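Local structure of allantoicase (Saccharomyces cerevisiae, 1O59) at residues F15-L18 with A19-A22; E23-S26 with I27-K31; S50-W53 with F54-E58; A115-N118 with G119-A122; V230-L233 with L234-G237. The protein hydrolyses allantoate to (S)-ureidoglycolate and urea, a step of allantoin degradation that lets yeast use purines as secondary nitrogen sources. All coordinates share one frame; numbering follows the deposited sequence.

Contact 1: F15-L18 with A19-A22; sequences FFSL and ADEA
Ser17 and Asp20 are joined first through the backbone: Asp20 N donates to Ser17 O at 3.0 Å. One residue on, Glu21 N bonds to Leu18 O at 3.1 Å. These two i to i+3 bonds wind the chain into a tight 3-10-like turn, the junction at which strand 14-16 gives way to helix 21-31. Asp20 occupies the N-cap position of that helix, yet its carboxylate makes no capping bond. Water-mediated links supplement the direct ones. A water accepts from Ser17 N and donates to Asp20 OD2, so the carboxylate reaches back to the Ser17 amide through solvent. This follows from a chi1 of -62°, which sets Asp20 CG beside its own backbone N. A second water donates both to Leu18 O, 2.9 Å away, and to Glu21 OE1; Leu18 O therefore serves the helix amide and this water together. Glu21 has its CG anti to the backbone N (chi1 -169°) and an extended chain beyond, which carries the carboxylate alongside Leu18, with OE1 4.0 Å from Leu18 CD1. Its strongest partner is Arg160 of strand 160-164, in a salt bridge through OE1. Van der Waals contact is slight: the Phe16 ring brings CD2 to 3.8 Å from Asp20 O and 4.2 Å from Asp20 CB. The rest of that ring turns to Leu162 and Val164 and meets the ring of Phe24 in the helix.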
loop_
_atom_site.group_PDB
_atom_site.type_symbol
_atom_site.label_atom_id
_atom_site.label_comp_id
_atom_site.label_asym_id
_atom_site.label_seq_id
_atom_site.Cartn_x
_atom_site.Cartn_y
_atom_site.Cartn_z
ATOM N N PHE A 15 -16.917 2.677 -10.122
ATOM C CA PHE A 15 -15.736 2.251 -10.866
ATOM C C PHE A 15 -15.079 3.397 -11.634
ATOM O O PHE A 15 -15.743 4.276 -12.170
ATOM C CB PHE A 15 -16.090 1.101 -11.821
ATOM C CG PHE A 15 -16.593 -0.123 -11.115
ATOM C CD1 PHE A 15 -17.946 -0.276 -10.842
ATOM C CD2 PHE A 15 -15.719 -1.104 -10.698
ATOM C CE1 PHE A 15 -18.409 -1.386 -10.158
ATOM C CE2 PHE A 15 -16.177 -2.221 -10.023
ATOM C CZ PHE A 15 -17.523 -2.354 -9.744
ATOM N N PHE A 16 -13.762 3.362 -11.690
ATOM C CA PHE A 16 -13.001 4.380 -12.363
ATOM C C PHE A 16 -12.254 3.860 -13.587
ATOM O O PHE A 16 -11.531 2.875 -13.509
ATOM C CB PHE A 16 -11.984 4.971 -11.404
ATOM C CG PHE A 16 -12.569 5.902 -10.420
ATOM C CD1 PHE A 16 -13.265 5.418 -9.331
ATOM C CD2 PHE A 16 -12.406 7.266 -10.562
ATOM C CE1 PHE A 16 -13.795 6.270 -8.393
ATOM C CE2 PHE A 16 -12.937 8.130 -9.636
ATOM C CZ PHE A 16 -13.640 7.633 -8.546
ATOM N N SER A 17 -12.425 4.567 -14.706
ATOM C CA SER A 17 -11.622 4.358 -15.899
ATOM C C SER A 17 -10.152 4.571 -15.577
ATOM O O SER A 17 -9.790 5.286 -14.645
ATOM C CB SER A 17 -12.026 5.315 -17.023
ATOM O OG SER A 17 -13.419 5.616 -16.978
ATOM N N LEU A 18 -9.315 3.934 -16.383
ATOM C CA LEU A 18 -7.875 4.039 -16.280
ATOM C C LEU A 18 -7.446 5.502 -16.501
ATOM O O LEU A 18 -6.591 6.043 -15.783
ATOM C CB LEU A 18 -7.253 3.101 -17.331
ATOM C CG LEU A 18 -5.898 2.429 -17.072
ATOM C CD1 LEU A 18 -5.752 1.817 -15.669
ATOM C CD2 LEU A 18 -5.684 1.368 -18.169
ATOM N N ALA A 19 -8.080 6.146 -17.473
ATOM C CA ALA A 19 -7.823 7.547 -17.741
ATOM C C ALA A 19 -8.050 8.441 -16.510
ATOM O O ALA A 19 -7.530 9.559 -16.450
ATOM C CB ALA A 19 -8.676 8.021 -18.907
ATOM N N ASP A 20 -8.810 7.922 -15.541
ATOM C CA ASP A 20 -9.216 8.667 -14.328
ATOM C C ASP A 20 -8.571 8.159 -13.040
ATOM O O ASP A 20 -9.042 8.463 -11.943
ATOM C CB ASP A 20 -10.748 8.638 -14.204
ATOM C CG ASP A 20 -11.432 9.318 -15.385
ATOM O OD1 ASP A 20 -10.807 10.210 -16.007
ATOM O OD2 ASP A 20 -12.580 9.025 -15.774
ATOM N N GLU A 21 -7.475 7.416 -13.176
ATOM C CA GLU A 21 -6.747 6.912 -12.017
ATOM C C GLU A 21 -6.291 8.008 -11.047
ATOM O O GLU A 21 -6.286 7.795 -9.841
ATOM C CB GLU A 21 -5.559 6.048 -12.452
ATOM C CG GLU A 21 -4.922 5.286 -11.299
ATOM C CD GLU A 21 -3.939 4.204 -11.751
ATOM O OE1 GLU A 21 -3.763 3.979 -12.973
ATOM O OE2 GLU A 21 -3.348 3.558 -10.869
ATOM N N ALA A 22 -5.919 9.176 -11.560
ATOM C CA ALA A 22 -5.548 10.309 -10.694
ATOM C C ALA A 22 -6.681 10.691 -9.724
ATOM O O ALA A 22 -6.441 10.943 -8.525
ATOM C CB ALA A 22 -5.145 11.530 -11.533
HETATM O O HOH W 1 -13.793 6.973 -14.327
HETATM O O HOH W 2 -3.790 5.212 -15.377
#

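Contact 2: E23-S26 with I27-K31; sequences EFKS and IIISK
Phe24 O receives Ile28 N at 2.9 Å with an almost straight N-H (171°), and i to i+4 bonds also run from Ile27 N to Glu23 O and from Ile29 N to Lys25 O, before the last turn widens to a pi-type one in which Lys31 N bonds to Ser26 O at 3.0 Å. Phe24 O additionally takes a weak bond from Ile27 N. The main side-chain contact lies one helical turn apart, between Phe24 and Ile28. With CG anti to the backbone N (chi1 178°), the Phe24 ring is carried along the side of the helix toward Ile28. The CG1 methylene of Ile28 then sits over one ring face, 3.8 Å from the centroid and 15° off the normal, a CH-pi contact; it is shifted toward the rim, closest to CZ at 3.7 Å. Ile28 CD1 continues past the CE1 and CZ side of the same ring. Ile29 sends CD1 back to Lys25 CB at 4.1 Å, a looser apolar contact. On another flank, Ile27 CD1 lies 3.3 Å from Glu23 O. Phe24, Ile27 and Ile28 form the inward side of helix 21-31: all three pack on Val164 of strand 160-164, while Phe24 and Ile28 also touch Tyr193 of strand 186-196, so the helix lies against the sheet containing both strands.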
loop_
_atom_site.group_PDB
_atom_site.type_symbol
_atom_site.label_atom_id
_atom_site.label_comp_id
_atom_site.label_asym_id
_atom_site.label_seq_id
_atom_site.Cartn_x
_atom_site.Cartn_y
_atom_site.Cartn_z
ATOM N N GLU A 23 -7.904 10.734 -10.252
ATOM C CA GLU A 23 -9.093 11.010 -9.446
ATOM C C GLU A 23 -9.422 9.863 -8.483
ATOM O O GLU A 23 -9.785 10.093 -7.353
ATOM C CB GLU A 23 -10.266 11.315 -10.355
ATOM C CG GLU A 23 -10.111 12.648 -11.077
ATOM C CD GLU A 23 -9.228 12.602 -12.320
ATOM O OE1 GLU A 23 -8.850 13.677 -12.834
ATOM O OE2 GLU A 23 -8.920 11.508 -12.801
ATOM N N PHE A 24 -9.256 8.632 -8.923
ATOM C CA PHE A 24 -9.335 7.477 -8.026
ATOM C C PHE A 24 -8.359 7.627 -6.833
ATOM O O PHE A 24 -8.745 7.499 -5.663
ATOM C CB PHE A 24 -9.050 6.216 -8.838
ATOM C CG PHE A 24 -9.049 4.943 -8.037
ATOM C CD1 PHE A 24 -10.231 4.417 -7.549
ATOM C CD2 PHE A 24 -7.867 4.252 -7.808
ATOM C CE1 PHE A 24 -10.246 3.256 -6.822
ATOM C CE2 PHE A 24 -7.867 3.073 -7.075
ATOM C CZ PHE A 24 -9.062 2.574 -6.581
ATOM N N LYS A 25 -7.105 7.927 -7.140
ATOM C CA LYS A 25 -6.069 8.086 -6.108
ATOM C C LYS A 25 -6.381 9.235 -5.151
ATOM O O LYS A 25 -6.101 9.154 -3.948
ATOM C CB LYS A 25 -4.693 8.292 -6.753
ATOM C CG LYS A 25 -4.068 7.001 -7.336
ATOM C CD LYS A 25 -3.046 7.334 -8.454
ATOM C CE LYS A 25 -1.878 6.289 -8.558
ATOM N NZ LYS A 25 -0.951 6.581 -9.752
ATOM N N SER A 26 -6.961 10.297 -5.696
ATOM C CA SER A 26 -7.475 11.392 -4.897
ATOM C C SER A 26 -8.397 10.926 -3.778
ATOM O O SER A 26 -8.323 11.403 -2.636
ATOM C CB SER A 26 -8.283 12.339 -5.777
ATOM O OG SER A 26 -7.499 13.428 -6.188
ATOM N N ILE A 27 -9.316 10.044 -4.133
ATOM C CA ILE A 27 -10.339 9.625 -3.206
ATOM C C ILE A 27 -9.754 8.633 -2.212
ATOM O O ILE A 27 -9.959 8.736 -1.007
ATOM C CB ILE A 27 -11.527 9.050 -4.008
ATOM C CG1 ILE A 27 -12.315 10.219 -4.634
ATOM C CG2 ILE A 27 -12.411 8.168 -3.136
ATOM C CD1 ILE A 27 -12.773 9.978 -6.004
ATOM N N ILE A 28 -9.007 7.682 -2.744
ATOM C CA ILE A 28 -8.404 6.615 -1.930
ATOM C C ILE A 28 -7.411 7.174 -0.911
ATOM O O ILE A 28 -7.516 6.922 0.287
ATOM C CB ILE A 28 -7.750 5.557 -2.872
ATOM C CG1 ILE A 28 -8.838 4.846 -3.690
ATOM C CG2 ILE A 28 -6.935 4.566 -2.111
ATOM C CD1 ILE A 28 -9.976 4.183 -2.842
ATOM N N ILE A 29 -6.503 7.996 -1.402
ATOM C CA ILE A 29 -5.368 8.449 -0.625
ATOM C C ILE A 29 -5.593 9.795 0.033
ATOM O O ILE A 29 -5.522 9.894 1.240
ATOM C CB ILE A 29 -4.134 8.494 -1.520
ATOM C CG1 ILE A 29 -3.822 7.098 -2.042
ATOM C CG2 ILE A 29 -2.941 9.021 -0.753
ATOM C CD1 ILE A 29 -2.933 7.094 -3.284
ATOM N N SER A 30 -5.842 10.835 -0.750
ATOM C CA SER A 30 -5.935 12.181 -0.194
ATOM C C SER A 30 -7.132 12.287 0.718
ATOM O O SER A 30 -7.043 12.893 1.786
ATOM C CB SER A 30 -6.045 13.281 -1.283
ATOM O OG SER A 30 -5.127 13.102 -2.364
ATOM N N LYS A 31 -8.268 11.730 0.306
ATOM C CA LYS A 31 -9.487 11.879 1.108
ATOM C C LYS A 31 -9.570 10.824 2.199
ATOM O O LYS A 31 -9.844 11.136 3.351
ATOM C CB LYS A 31 -10.736 11.835 0.243
ATOM C CG LYS A 31 -10.891 13.051 -0.645
ATOM C CD LYS A 31 -12.310 13.163 -1.210
ATOM C CE LYS A 31 -12.299 13.779 -2.604
ATOM N NZ LYS A 31 -13.623 14.354 -2.967
#

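Contact 3: S50-W53 with F54-E58; sequences SDEW and FASAE
Trp53 holds CG anti to its backbone N (chi1 177°) and Phe54 holds its own anti to the carbonyl carbon (chi1 -73°), which brings the rings of these consecutive residues together. They form a T-shaped pair: the five-membered ring of Trp53 points its CD1 edge at the middle of the Phe54 face, with centroids 4.4 Å apart and planes at 84°. Trp53 CD1 is the principal touching atom, 3.5 Å from Phe54 CD1, while NE1 approaches the CE1 side. Glu52 reaches the other way. Its chain, extended beyond CG, puts OE2 on the amide of Ala57, with a 3.2 Å bond from Ala57 N that arrives on the anti side of the carboxylate, somewhat out of its plane. The same OE2 rests 3.5 Å from Ser56 CB. A water bridges the second oxygen to the facing hydroxyl, 2.9 Å from Glu52 OE1 and also 2.9 Å from Ser56 OG, so both carboxylate oxygens help tie the turn closed. Behind it, Ala55 N makes a weak bond to Glu52 O. Asp51 OD2 takes Trp53 N from above its carboxylate plane at 3.1 Å, and also accepts from Arg86 N. The Asp51 bond to Trp53 N is an Asx turn, and Phe54 and Ala55 together facing Glu84 of strand 83-84 make a classic beta bulge; both shape the loop that follows strand 45-49 in the first allantoicase repeat.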
loop_
_atom_site.group_PDB
_atom_site.type_symbol
_atom_site.label_atom_id
_atom_site.label_comp_id
_atom_site.label_asym_id
_atom_site.label_seq_id
_atom_site.Cartn_x
_atom_site.Cartn_y
_atom_site.Cartn_z
ATOM N N SER A 50 -9.500 -21.909 -2.097
ATOM C CA SER A 50 -10.282 -23.042 -2.566
ATOM C C SER A 50 -9.480 -23.916 -3.522
ATOM O O SER A 50 -9.621 -25.126 -3.545
ATOM C CB SER A 50 -11.533 -22.530 -3.311
ATOM O OG SER A 50 -11.193 -21.671 -4.387
ATOM N N ASP A 51 -8.686 -23.267 -4.356
ATOM C CA ASP A 51 -8.036 -23.897 -5.483
ATOM C C ASP A 51 -7.039 -22.897 -6.045
ATOM O O ASP A 51 -7.189 -21.725 -5.832
ATOM C CB ASP A 51 -9.031 -24.245 -6.576
ATOM C CG ASP A 51 -8.410 -25.091 -7.665
ATOM O OD1 ASP A 51 -8.130 -26.279 -7.398
ATOM O OD2 ASP A 51 -8.131 -24.662 -8.795
ATOM N N GLU A 52 -6.064 -23.396 -6.798
ATOM C CA GLU A 52 -4.856 -22.692 -7.224
ATOM C C GLU A 52 -4.293 -23.436 -8.451
ATOM O O GLU A 52 -3.103 -23.330 -8.744
ATOM C CB GLU A 52 -3.817 -22.875 -6.092
ATOM C CG GLU A 52 -3.207 -21.620 -5.578
ATOM C CD GLU A 52 -1.969 -21.836 -4.716
ATOM O OE1 GLU A 52 -1.381 -22.933 -4.646
ATOM O OE2 GLU A 52 -1.547 -20.834 -4.138
ATOM N N TRP A 53 -5.099 -24.236 -9.126
ATOM C CA TRP A 53 -4.573 -25.253 -10.002
ATOM C C TRP A 53 -3.556 -24.718 -11.019
ATOM O O TRP A 53 -2.480 -25.303 -11.191
ATOM C CB TRP A 53 -5.692 -26.046 -10.712
ATOM C CG TRP A 53 -5.102 -27.018 -11.658
ATOM C CD1 TRP A 53 -4.782 -26.794 -12.968
ATOM C CD2 TRP A 53 -4.660 -28.339 -11.364
ATOM N NE1 TRP A 53 -4.179 -27.901 -13.510
ATOM C CE2 TRP A 53 -4.092 -28.869 -12.548
ATOM C CE3 TRP A 53 -4.697 -29.148 -10.219
ATOM C CZ2 TRP A 53 -3.560 -30.160 -12.625
ATOM C CZ3 TRP A 53 -4.167 -30.477 -10.304
ATOM C CH2 TRP A 53 -3.602 -30.951 -11.495
ATOM N N PHE A 54 -3.887 -23.630 -11.699
ATOM C CA PHE A 54 -3.055 -23.143 -12.803
ATOM C C PHE A 54 -2.025 -22.091 -12.405
ATOM O O PHE A 54 -1.044 -21.889 -13.129
ATOM C CB PHE A 54 -3.920 -22.616 -13.940
ATOM C CG PHE A 54 -4.615 -23.702 -14.715
ATOM C CD1 PHE A 54 -3.891 -24.568 -15.518
ATOM C CD2 PHE A 54 -6.002 -23.858 -14.640
ATOM C CE1 PHE A 54 -4.536 -25.583 -16.247
ATOM C CE2 PHE A 54 -6.649 -24.871 -15.341
ATOM C CZ PHE A 54 -5.918 -25.743 -16.147
ATOM N N ALA A 55 -2.239 -21.423 -11.277
ATOM C CA ALA A 55 -1.402 -20.299 -10.905
ATOM C C ALA A 55 -1.732 -19.889 -9.486
ATOM O O ALA A 55 -2.903 -19.919 -9.125
ATOM C CB ALA A 55 -1.629 -19.145 -11.863
ATOM N N SER A 56 -0.723 -19.506 -8.700
ATOM C CA SER A 56 -0.878 -19.348 -7.248
ATOM C C SER A 56 -1.633 -18.140 -6.877
ATOM O O SER A 56 -1.366 -17.077 -7.398
ATOM C CB SER A 56 0.458 -19.179 -6.526
ATOM O OG SER A 56 1.374 -20.101 -7.048
ATOM N N ALA A 57 -2.473 -18.316 -5.864
ATOM C CA ALA A 57 -3.164 -17.241 -5.171
ATOM C C ALA A 57 -2.222 -16.174 -4.652
ATOM O O ALA A 57 -2.541 -15.009 -4.620
ATOM C CB ALA A 57 -3.968 -17.832 -4.023
ATOM N N GLU A 58 -1.038 -16.581 -4.258
ATOM C CA GLU A 58 -0.040 -15.665 -3.699
ATOM C C GLU A 58 0.356 -14.540 -4.644
ATOM O O GLU A 58 0.825 -13.476 -4.183
ATOM C CB GLU A 58 1.225 -16.441 -3.332
ATOM C CG GLU A 58 1.779 -16.050 -1.995
ATOM C CD GLU A 58 3.120 -16.695 -1.721
ATOM O OE1 GLU A 58 3.258 -17.945 -2.001
ATOM O OE2 GLU A 58 4.022 -15.949 -1.211
HETATM O O HOH W 3 1.408 -22.084 -4.948
#

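Contact 4: A115-N118 with G119-A122; sequences AFFN and GNHA
Phe117 CB packs against Asn120 and His121 at the bend of this turn. Asn120 has CG between its backbone N and carbonyl carbon (chi1 61°), which folds the amide back over the chain until OD1 lies 3.4 Å from Phe117 CA. ND2 comes to the ring edge, 3.6 Å from Phe117 CD1, with ring and amide planes 59° apart; its hydrogen-bond partner is Glu84. A water donates to Asn120 OD1 at 3.0 Å and accepts from Asn118 N at 3.1 Å, tying the Asn120 amide to the backbone of Asn118. The backbone sets His121 CB 3.4 Å from Phe117 O. The same kind of first torsion as in Asn120 (chi1 57°) then turns the imidazole so that ND1 donates to Ala122 O at 3.1 Å, from above that carbonyl plane. A leucine in place of His121 would probably leave Ala122 O without the ND1 donor. Gly119 suits its backbone angles, at which a side chain would jam against Asn118 O; its N makes a weak bond to Phe117 O. The Phe117 ring stacks on Tyr80. These residues form an irregular loop, without helix or strand, that joins strand 105-113 to strand 124-130 in the first allantoicase repeat.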
loop_
_atom_site.group_PDB
_atom_site.type_symbol
_atom_site.label_atom_id
_atom_site.label_comp_id
_atom_site.label_asym_id
_atom_site.label_seq_id
_atom_site.Cartn_x
_atom_site.Cartn_y
_atom_site.Cartn_z
ATOM N N ALA A 115 -5.387 -8.842 -15.782
ATOM C CA ALA A 115 -4.332 -8.808 -16.818
ATOM C C ALA A 115 -3.939 -10.157 -17.399
ATOM O O ALA A 115 -3.577 -11.096 -16.665
ATOM C CB ALA A 115 -3.083 -8.118 -16.280
ATOM N N PHE A 116 -4.000 -10.231 -18.728
ATOM C CA PHE A 116 -3.626 -11.420 -19.517
ATOM C C PHE A 116 -4.593 -12.605 -19.412
ATOM O O PHE A 116 -4.366 -13.641 -20.051
ATOM C CB PHE A 116 -2.182 -11.882 -19.222
ATOM C CG PHE A 116 -1.162 -10.792 -19.343
ATOM C CD1 PHE A 116 -0.892 -10.222 -20.563
ATOM C CD2 PHE A 116 -0.498 -10.313 -18.220
ATOM C CE1 PHE A 116 0.036 -9.194 -20.663
ATOM C CE2 PHE A 116 0.423 -9.293 -18.304
ATOM C CZ PHE A 116 0.699 -8.737 -19.519
ATOM N N PHE A 117 -5.648 -12.480 -18.599
ATOM C CA PHE A 117 -6.743 -13.449 -18.633
ATOM C C PHE A 117 -7.756 -12.858 -19.597
ATOM O O PHE A 117 -8.528 -11.983 -19.235
ATOM C CB PHE A 117 -7.308 -13.704 -17.244
ATOM C CG PHE A 117 -6.304 -14.264 -16.295
ATOM C CD1 PHE A 117 -5.883 -15.592 -16.419
ATOM C CD2 PHE A 117 -5.743 -13.470 -15.303
ATOM C CE1 PHE A 117 -4.954 -16.134 -15.553
ATOM C CE2 PHE A 117 -4.796 -14.009 -14.422
ATOM C CZ PHE A 117 -4.409 -15.353 -14.548
ATOM N N ASN A 118 -7.661 -13.281 -20.857
ATOM C CA ASN A 118 -8.459 -12.723 -21.935
ATOM C C ASN A 118 -9.575 -13.695 -22.279
ATOM O O ASN A 118 -9.585 -14.266 -23.327
ATOM C CB ASN A 118 -7.584 -12.391 -23.168
ATOM C CG ASN A 118 -8.170 -11.254 -24.017
ATOM O OD1 ASN A 118 -8.500 -10.181 -23.503
ATOM N ND2 ASN A 118 -8.281 -11.475 -25.325
ATOM N N GLY A 119 -10.511 -13.870 -21.363
ATOM C CA GLY A 119 -11.711 -14.678 -21.592
ATOM C C GLY A 119 -11.930 -15.619 -20.424
ATOM O O GLY A 119 -13.072 -15.871 -20.020
ATOM N N ASN A 120 -10.822 -16.131 -19.876
ATOM C CA ASN A 120 -10.861 -16.975 -18.697
ATOM C C ASN A 120 -10.710 -16.127 -17.414
ATOM O O ASN A 120 -10.458 -16.663 -16.334
ATOM C CB ASN A 120 -9.793 -18.074 -18.781
ATOM C CG ASN A 120 -8.371 -17.520 -18.870
ATOM O OD1 ASN A 120 -8.156 -16.421 -19.389
ATOM N ND2 ASN A 120 -7.393 -18.282 -18.362
ATOM N N HIS A 121 -10.862 -14.804 -17.553
ATOM C CA HIS A 121 -10.868 -13.896 -16.424
ATOM C C HIS A 121 -12.036 -14.223 -15.505
ATOM O O HIS A 121 -13.027 -14.778 -15.948
ATOM C CB HIS A 121 -11.013 -12.463 -16.908
ATOM C CG HIS A 121 -12.243 -12.227 -17.730
ATOM N ND1 HIS A 121 -13.410 -11.736 -17.190
ATOM C CD2 HIS A 121 -12.504 -12.470 -19.035
ATOM C CE1 HIS A 121 -14.329 -11.666 -18.134
ATOM N NE2 HIS A 121 -13.808 -12.115 -19.262
ATOM N N ALA A 122 -11.880 -13.922 -14.210
ATOM C CA ALA A 122 -13.004 -13.917 -13.259
ATOM C C ALA A 122 -14.207 -13.157 -13.849
ATOM O O ALA A 122 -14.051 -11.973 -14.178
ATOM C CB ALA A 122 -12.581 -13.227 -11.990
HETATM O O HOH W 4 -6.228 -15.889 -21.623
#

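Contact 5: V230-L233 with L234-G237; sequences VDNL and LLPG
Leu234 and Leu235 lie against the preceding turn through both backbone and side chain. Leu234 N points to Asp231 O in a weak bond of 3.5 Å, though nearly straight at 168°, and its side chain folds back over the peptide, with CD2 4.0 Å from Leu233 CB. This i to i+3 bond continues the 3-10 turn of 230-233, within which Leu233 N bonds to Val230 O at 3.0 Å; the turn belongs to the loop between strands 227-228 and 246-247 in the second allantoicase repeat. Leu235 extends the pattern with a weak bond from its N to Asn232 O, also 3.5 Å. Its CG sits beside its backbone N (chi1 -65°), which sends the branch back alongside Asn232, the two side chains pointing the same way. Leu235 CD1 touches Asn232 OD1 at 3.5 Å and Asn232 CA at 3.7 Å, while CD2 turns toward Asp231 O. With Leu235 replaced by an alanine, a gap would probably open beside the Asn232 amide, and the packing on Leu42 would be lost. The Asn232 amide is fixed from elsewhere: OD1 accepts from Lys41 and ND2 donates to Gly245 O. Leu233, the third residue, turns its branch away from 234-237, to Ala260, Trp246, Val347 and Ile350, while Leu234 packs on Val213 and on Ile262 of strand 258-263.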
loop_
_atom_site.group_PDB
_atom_site.type_symbol
_atom_site.label_atom_id
_atom_site.label_comp_id
_atom_site.label_asym_id
_atom_site.label_seq_id
_atom_site.Cartn_x
_atom_site.Cartn_y
_atom_site.Cartn_z
ATOM N N VAL A 230 6.386 6.308 -3.526
ATOM C CA VAL A 230 6.554 7.010 -2.259
ATOM C C VAL A 230 5.988 6.206 -1.086
ATOM O O VAL A 230 6.467 6.328 0.033
ATOM C CB VAL A 230 5.951 8.464 -2.271
ATOM C CG1 VAL A 230 6.891 9.421 -2.973
ATOM C CG2 VAL A 230 4.518 8.510 -2.885
ATOM N N ASP A 231 4.969 5.398 -1.335
ATOM C CA ASP A 231 4.407 4.585 -0.261
ATOM C C ASP A 231 5.381 3.552 0.277
ATOM O O ASP A 231 5.224 3.086 1.399
ATOM C CB ASP A 231 3.073 3.944 -0.662
ATOM C CG ASP A 231 3.191 3.048 -1.831
ATOM O OD1 ASP A 231 3.568 3.569 -2.911
ATOM O OD2 ASP A 231 2.894 1.820 -1.773
ATOM N N ASN A 232 6.422 3.251 -0.488
ATOM C CA ASN A 232 7.435 2.346 -0.024
ATOM C C ASN A 232 8.250 2.936 1.116
ATOM O O ASN A 232 8.936 2.199 1.815
ATOM C CB ASN A 232 8.374 1.934 -1.166
ATOM C CG ASN A 232 7.705 1.008 -2.181
ATOM O OD1 ASN A 232 6.654 0.413 -1.880
ATOM N ND2 ASN A 232 8.308 0.876 -3.385
ATOM N N LEU A 233 8.198 4.250 1.298
ATOM C CA LEU A 233 8.989 4.919 2.350
ATOM C C LEU A 233 8.604 4.529 3.781
ATOM O O LEU A 233 9.376 4.726 4.703
ATOM C CB LEU A 233 8.826 6.426 2.240
ATOM C CG LEU A 233 9.523 7.082 1.038
ATOM C CD1 LEU A 233 9.059 8.528 0.948
ATOM C CD2 LEU A 233 11.069 6.992 1.129
ATOM N N LEU A 234 7.380 4.014 3.937
ATOM C CA LEU A 234 6.756 3.839 5.214
ATOM C C LEU A 234 6.622 2.357 5.556
ATOM O O LEU A 234 5.950 1.983 6.524
ATOM C CB LEU A 234 5.378 4.517 5.163
ATOM C CG LEU A 234 5.304 5.869 4.443
ATOM C CD1 LEU A 234 3.895 6.382 4.353
ATOM C CD2 LEU A 234 6.168 6.945 5.122
ATOM N N LEU A 235 7.271 1.500 4.779
ATOM C CA LEU A 235 7.065 0.064 4.927
ATOM C C LEU A 235 7.897 -0.556 6.055
ATOM O O LEU A 235 8.886 -0.008 6.483
ATOM C CB LEU A 235 7.398 -0.654 3.610
ATOM C CG LEU A 235 6.491 -0.310 2.426
ATOM C CD1 LEU A 235 6.986 -1.076 1.215
ATOM C CD2 LEU A 235 5.035 -0.654 2.727
ATOM N N PRO A 236 7.530 -1.743 6.480
ATOM C CA PRO A 236 8.370 -2.465 7.416
ATOM C C PRO A 236 9.687 -2.872 6.750
ATOM O O PRO A 236 9.735 -3.063 5.511
ATOM C CB PRO A 236 7.549 -3.725 7.791
ATOM C CG PRO A 236 6.197 -3.582 7.147
ATOM C CD PRO A 236 6.344 -2.515 6.069
ATOM N N GLY A 237 10.728 -3.021 7.579
ATOM C CA GLY A 237 12.002 -3.520 7.135
ATOM C C GLY A 237 12.798 -2.528 6.336
ATOM O O GLY A 237 12.376 -1.402 6.067
#

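Contacts 1 and 2 are consecutive along the chain and share helix 21-31, contact 1 at its start, and they touch directly: Phe16 CZ of the first lies 3.6 Å from Ile27 CD1 of the second, and Phe16 CD1 is 3.7 Å from Phe24 CD1. Contacts 3 and 4 form a second pair, in separate loops of the first allantoicase repeat; their centres are 14 Å apart and their nearest atoms about 5 Å apart. Glu84 relates them, pairing by backbone with Phe54 and Ala55 and accepting from Asn120, while Tyr80 touches both Ala55 and Phe117. Contact 5 belongs to the second repeat; of the other contacts, contact 2 comes nearest, with about 7 Å between closest atoms.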